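Local coordinates for ABC sugar transporter, periplasmic sugar binding protein (Legionella pneumophila subsp. pneumophila, PDB 3ROT) that probably binds a sugar in the periplasm as the solute-binding component of an ABC transporter for carbohydrate uptake, at residues 61-72 / 87-97. Residues are numbered along the deposited sequence; the frame is centred on the assembly and turned at random.
Sequences YPSGIATTIPSD and IPVIAVDTRPK
Ile69 lies against Pro96 and Ala91 where the chain follows strand 64-67, beside the parallel strand 89-92. Its CB meets Pro96 CD at 3.7 Å. With chi1 at -47°, CG2 is anti to the backbone N and packs on CD and CB of the same proline ring. CG1 runs past the carbonyl oxygen of Thr94. The tip, CD1, reaches Ala91 CB at 3.8 Å and also touches Pro96 CD. Leu79 of helix 76-85 adds to this apolar cluster.

The strands are joined by alternating backbone hydrogen bonds. Ile65 N donates to Pro88 O, and Ile65 O accepts from Ile90 N at 2.8 Å. Thr67 repeats the pattern with Ile90 O and Val92 N. Beyond the strands, Ile69 N donates a hydrogen bond to Thr94 O from above the carbonyl plane, 46° out of it. Further on, Asp72 OD1 accepts a nearly straight bond from Lys97 N (2.9 Å, 175°). At the other end, Ile87 CD1 packs on Pro62 CD at 3.8 Å.

Thr67 CG2 touches Val89 CG1 on the face covered by helix 76-85. Ala66 and Ile90 face helix 247-264. Asp93 OD2 takes a bond from Thr94 OG1 and is also hydrogen-bonded to a glycerol, probably from the crystallisation liquor, that may mark a pocket. The two strands, linked through helix 76-85, form a beta-alpha-beta unit in a parallel sheet with helices on both faces, as in the Rossmann-like lobes of periplasmic sugar-binding proteins.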
loop_
_atom_site.group_PDB
_atom_site.type_symbol
_atom_site.label_atom_id
_atom_site.label_comp_id
_atom_site.label_asym_id
_atom_site.label_seq_id
_atom_site.Cartn_x
_atom_site.Cartn_y
_atom_site.Cartn_z
ATOM N N TYR A 61 -31.173 2.196 -8.739
ATOM C CA TYR A 61 -32.201 1.723 -7.810
ATOM C C TYR A 61 -31.857 0.345 -7.234
ATOM O O TYR A 61 -32.585 -0.628 -7.446
ATOM C CB TYR A 61 -33.566 1.671 -8.512
ATOM C CG TYR A 61 -34.149 3.037 -8.788
ATOM C CD1 TYR A 61 -34.809 3.750 -7.783
ATOM C CD2 TYR A 61 -33.980 3.652 -10.031
ATOM C CE1 TYR A 61 -35.282 5.045 -8.008
ATOM C CE2 TYR A 61 -34.445 4.946 -10.267
ATOM C CZ TYR A 61 -35.094 5.639 -9.250
ATOM O OH TYR A 61 -35.533 6.929 -9.467
ATOM N N PRO A 62 -30.737 0.246 -6.497
ATOM C CA PRO A 62 -30.311 -1.022 -5.895
ATOM C C PRO A 62 -31.169 -1.422 -4.692
ATOM O O PRO A 62 -31.947 -0.622 -4.177
ATOM C CB PRO A 62 -28.866 -0.737 -5.504
ATOM C CG PRO A 62 -28.925 0.695 -5.099
ATOM C CD PRO A 62 -29.756 1.311 -6.207
ATOM N N SER A 63 -31.022 -2.665 -4.254
ATOM C CA SER A 63 -31.768 -3.169 -3.108
ATOM C C SER A 63 -31.257 -2.548 -1.805
ATOM O O SER A 63 -31.989 -2.464 -0.813
ATOM C CB SER A 63 -31.651 -4.694 -3.028
ATOM O OG SER A 63 -32.232 -5.317 -4.166
ATOM N N GLY A 64 -30.002 -2.112 -1.812
ATOM C CA GLY A 64 -29.432 -1.507 -0.626
ATOM C C GLY A 64 -28.004 -1.061 -0.853
ATOM O O GLY A 64 -27.347 -1.498 -1.798
ATOM N N ILE A 65 -27.526 -0.182 0.023
ATOM C CA ILE A 65 -26.173 0.337 -0.060
ATOM C C ILE A 65 -25.562 0.436 1.323
ATOM O O ILE A 65 -26.222 0.852 2.279
ATOM C CB ILE A 65 -26.132 1.758 -0.692
ATOM C CG1 ILE A 65 -26.550 1.702 -2.163
ATOM C CG2 ILE A 65 -24.718 2.341 -0.597
ATOM C CD1 ILE A 65 -26.573 3.064 -2.831
ATOM N N ALA A 66 -24.306 0.019 1.430
ATOM C CA ALA A 66 -23.573 0.133 2.676
ATOM C C ALA A 66 -22.487 1.124 2.275
ATOM O O ALA A 66 -21.901 1.002 1.195
ATOM C CB ALA A 66 -22.970 -1.198 3.078
ATOM N N THR A 67 -22.245 2.129 3.109
ATOM C CA THR A 67 -21.236 3.117 2.767
ATOM C C THR A 67 -20.609 3.770 3.997
ATOM O O THR A 67 -21.212 3.813 5.064
ATOM C CB THR A 67 -21.833 4.227 1.850
ATOM O OG1 THR A 67 -20.787 5.094 1.400
ATOM C CG2 THR A 67 -22.866 5.059 2.593
ATOM N N THR A 68 -19.379 4.239 3.842
ATOM C CA THR A 68 -18.701 4.938 4.916
ATOM C C THR A 68 -19.160 6.389 4.737
ATOM O O THR A 68 -19.575 6.780 3.650
ATOM C CB THR A 68 -17.163 4.860 4.764
ATOM O OG1 THR A 68 -16.761 5.595 3.605
ATOM C CG2 THR A 68 -16.708 3.417 4.603
ATOM N N ILE A 69 -19.116 7.179 5.803
ATOM C CA ILE A 69 -19.528 8.569 5.719
ATOM C C ILE A 69 -18.510 9.355 6.542
ATOM O O ILE A 69 -18.787 9.754 7.676
ATOM C CB ILE A 69 -20.962 8.754 6.286
ATOM C CG1 ILE A 69 -21.891 7.679 5.706
ATOM C CG2 ILE A 69 -21.489 10.156 5.941
ATOM C CD1 ILE A 69 -23.350 7.747 6.195
ATOM N N PRO A 70 -17.303 9.572 5.974
ATOM C CA PRO A 70 -16.187 10.293 6.602
ATOM C C PRO A 70 -16.278 11.816 6.613
ATOM O O PRO A 70 -15.303 12.483 6.943
ATOM C CB PRO A 70 -14.985 9.811 5.808
ATOM C CG PRO A 70 -15.540 9.736 4.432
ATOM C CD PRO A 70 -16.905 9.078 4.643
ATOM N N SER A 71 -17.435 12.360 6.248
ATOM C CA SER A 71 -17.630 13.808 6.224
ATOM C C SER A 71 -19.029 14.170 6.713
ATOM O O SER A 71 -19.999 13.467 6.419
ATOM C CB SER A 71 -17.432 14.347 4.807
ATOM O OG SER A 71 -17.710 15.738 4.736
ATOM N N ASP A 72 -19.132 15.268 7.457
ATOM C CA ASP A 72 -20.423 15.710 7.967
ATOM C C ASP A 72 -21.213 16.502 6.924
ATOM O O ASP A 72 -22.408 16.734 7.101
ATOM C CB ASP A 72 -20.250 16.579 9.222
ATOM C CG ASP A 72 -19.868 15.774 10.452
ATOM O OD1 ASP A 72 -20.599 14.821 10.802
ATOM O OD2 ASP A 72 -18.841 16.104 11.082
ATOM N N ILE A 87 -34.263 3.917 -0.945
ATOM C CA ILE A 87 -33.182 2.943 -1.059
ATOM C C ILE A 87 -32.527 2.886 0.320
ATOM O O ILE A 87 -32.027 3.898 0.816
ATOM C CB ILE A 87 -32.125 3.381 -2.098
ATOM C CG1 ILE A 87 -32.749 3.398 -3.498
ATOM C CG2 ILE A 87 -30.935 2.420 -2.075
ATOM C CD1 ILE A 87 -31.879 4.037 -4.553
ATOM N N PRO A 88 -32.532 1.708 0.964
ATOM C CA PRO A 88 -31.932 1.560 2.291
ATOM C C PRO A 88 -30.437 1.846 2.272
ATOM O O PRO A 88 -29.723 1.376 1.391
ATOM C CB PRO A 88 -32.215 0.101 2.643
ATOM C CG PRO A 88 -33.406 -0.247 1.798
ATOM C CD PRO A 88 -33.089 0.429 0.499
ATOM N N VAL A 89 -29.969 2.619 3.243
ATOM C CA VAL A 89 -28.553 2.927 3.333
ATOM C C VAL A 89 -28.057 2.642 4.741
ATOM O O VAL A 89 -28.640 3.099 5.720
ATOM C CB VAL A 89 -28.259 4.397 2.994
ATOM C CG1 VAL A 89 -26.763 4.647 3.068
ATOM C CG2 VAL A 89 -28.780 4.720 1.601
ATOM N N ILE A 90 -26.992 1.854 4.830
ATOM C CA ILE A 90 -26.396 1.505 6.108
ATOM C C ILE A 90 -25.009 2.124 6.175
ATOM O O ILE A 90 -24.262 2.090 5.200
ATOM C CB ILE A 90 -26.303 -0.036 6.273
ATOM C CG1 ILE A 90 -27.696 -0.597 6.571
ATOM C CG2 ILE A 90 -25.338 -0.403 7.396
ATOM C CD1 ILE A 90 -27.710 -2.098 6.813
ATOM N N ALA A 91 -24.674 2.722 7.312
ATOM C CA ALA A 91 -23.363 3.338 7.461
ATOM C C ALA A 91 -22.409 2.322 8.085
ATOM O O ALA A 91 -22.761 1.635 9.040
ATOM C CB ALA A 91 -23.455 4.584 8.345
ATOM N N VAL A 92 -21.208 2.225 7.525
ATOM C CA VAL A 92 -20.203 1.317 8.042
ATOM C C VAL A 92 -18.867 2.030 8.216
ATOM O O VAL A 92 -18.552 2.978 7.481
ATOM C CB VAL A 92 -20.007 0.104 7.102
ATOM C CG1 VAL A 92 -21.310 -0.654 6.953
ATOM C CG2 VAL A 92 -19.512 0.576 5.748
ATOM N N ASP A 93 -18.105 1.579 9.208
ATOM C CA ASP A 93 -16.778 2.105 9.514
ATOM C C ASP A 93 -16.769 3.507 10.103
ATOM O O ASP A 93 -16.231 3.721 11.175
ATOM C CB ASP A 93 -15.903 2.064 8.258
ATOM C CG ASP A 93 -14.516 2.640 8.492
ATOM O OD1 ASP A 93 -13.692 1.978 9.163
ATOM O OD2 ASP A 93 -14.261 3.756 8.002
ATOM N N THR A 94 -17.360 4.461 9.396
ATOM C CA THR A 94 -17.398 5.840 9.869
ATOM C C THR A 94 -18.792 6.392 9.663
ATOM O O THR A 94 -19.420 6.145 8.628
ATOM C CB THR A 94 -16.423 6.755 9.088
ATOM O OG1 THR A 94 -15.115 6.174 9.074
ATOM C CG2 THR A 94 -16.355 8.142 9.744
ATOM N N ARG A 95 -19.269 7.148 10.644
ATOM C CA ARG A 95 -20.596 7.738 10.552
ATOM C C ARG A 95 -20.570 9.225 10.877
ATOM O O ARG A 95 -19.679 9.699 11.579
ATOM C CB ARG A 95 -21.556 7.039 11.508
ATOM C CG ARG A 95 -21.204 7.208 12.970
ATOM C CD ARG A 95 -22.409 6.902 13.819
ATOM N NE ARG A 95 -22.062 6.493 15.173
ATOM C CZ ARG A 95 -22.935 5.963 16.030
ATOM N NH1 ARG A 95 -24.202 5.787 15.662
ATOM N NH2 ARG A 95 -22.547 5.592 17.246
ATOM N N PRO A 96 -21.559 9.978 10.370
ATOM C CA PRO A 96 -21.666 11.421 10.602
ATOM C C PRO A 96 -22.192 11.712 12.007
ATOM O O PRO A 96 -22.748 10.835 12.663
ATOM C CB PRO A 96 -22.644 11.861 9.521
ATOM C CG PRO A 96 -23.605 10.709 9.486
ATOM C CD PRO A 96 -22.669 9.502 9.524
ATOM N N LYS A 97 -22.033 12.945 12.466
ATOM C CA LYS A 97 -22.512 13.300 13.799
ATOM C C LYS A 97 -24.034 13.509 13.841
ATOM O O LYS A 97 -24.687 13.182 14.831
ATOM C CB LYS A 97 -21.806 14.567 14.303
ATOM C CG LYS A 97 -22.197 15.836 13.560
ATOM C CD LYS A 97 -21.763 17.097 14.308
ATOM C CE LYS A 97 -20.243 17.250 14.344
ATOM N NZ LYS A 97 -19.803 18.497 15.053
#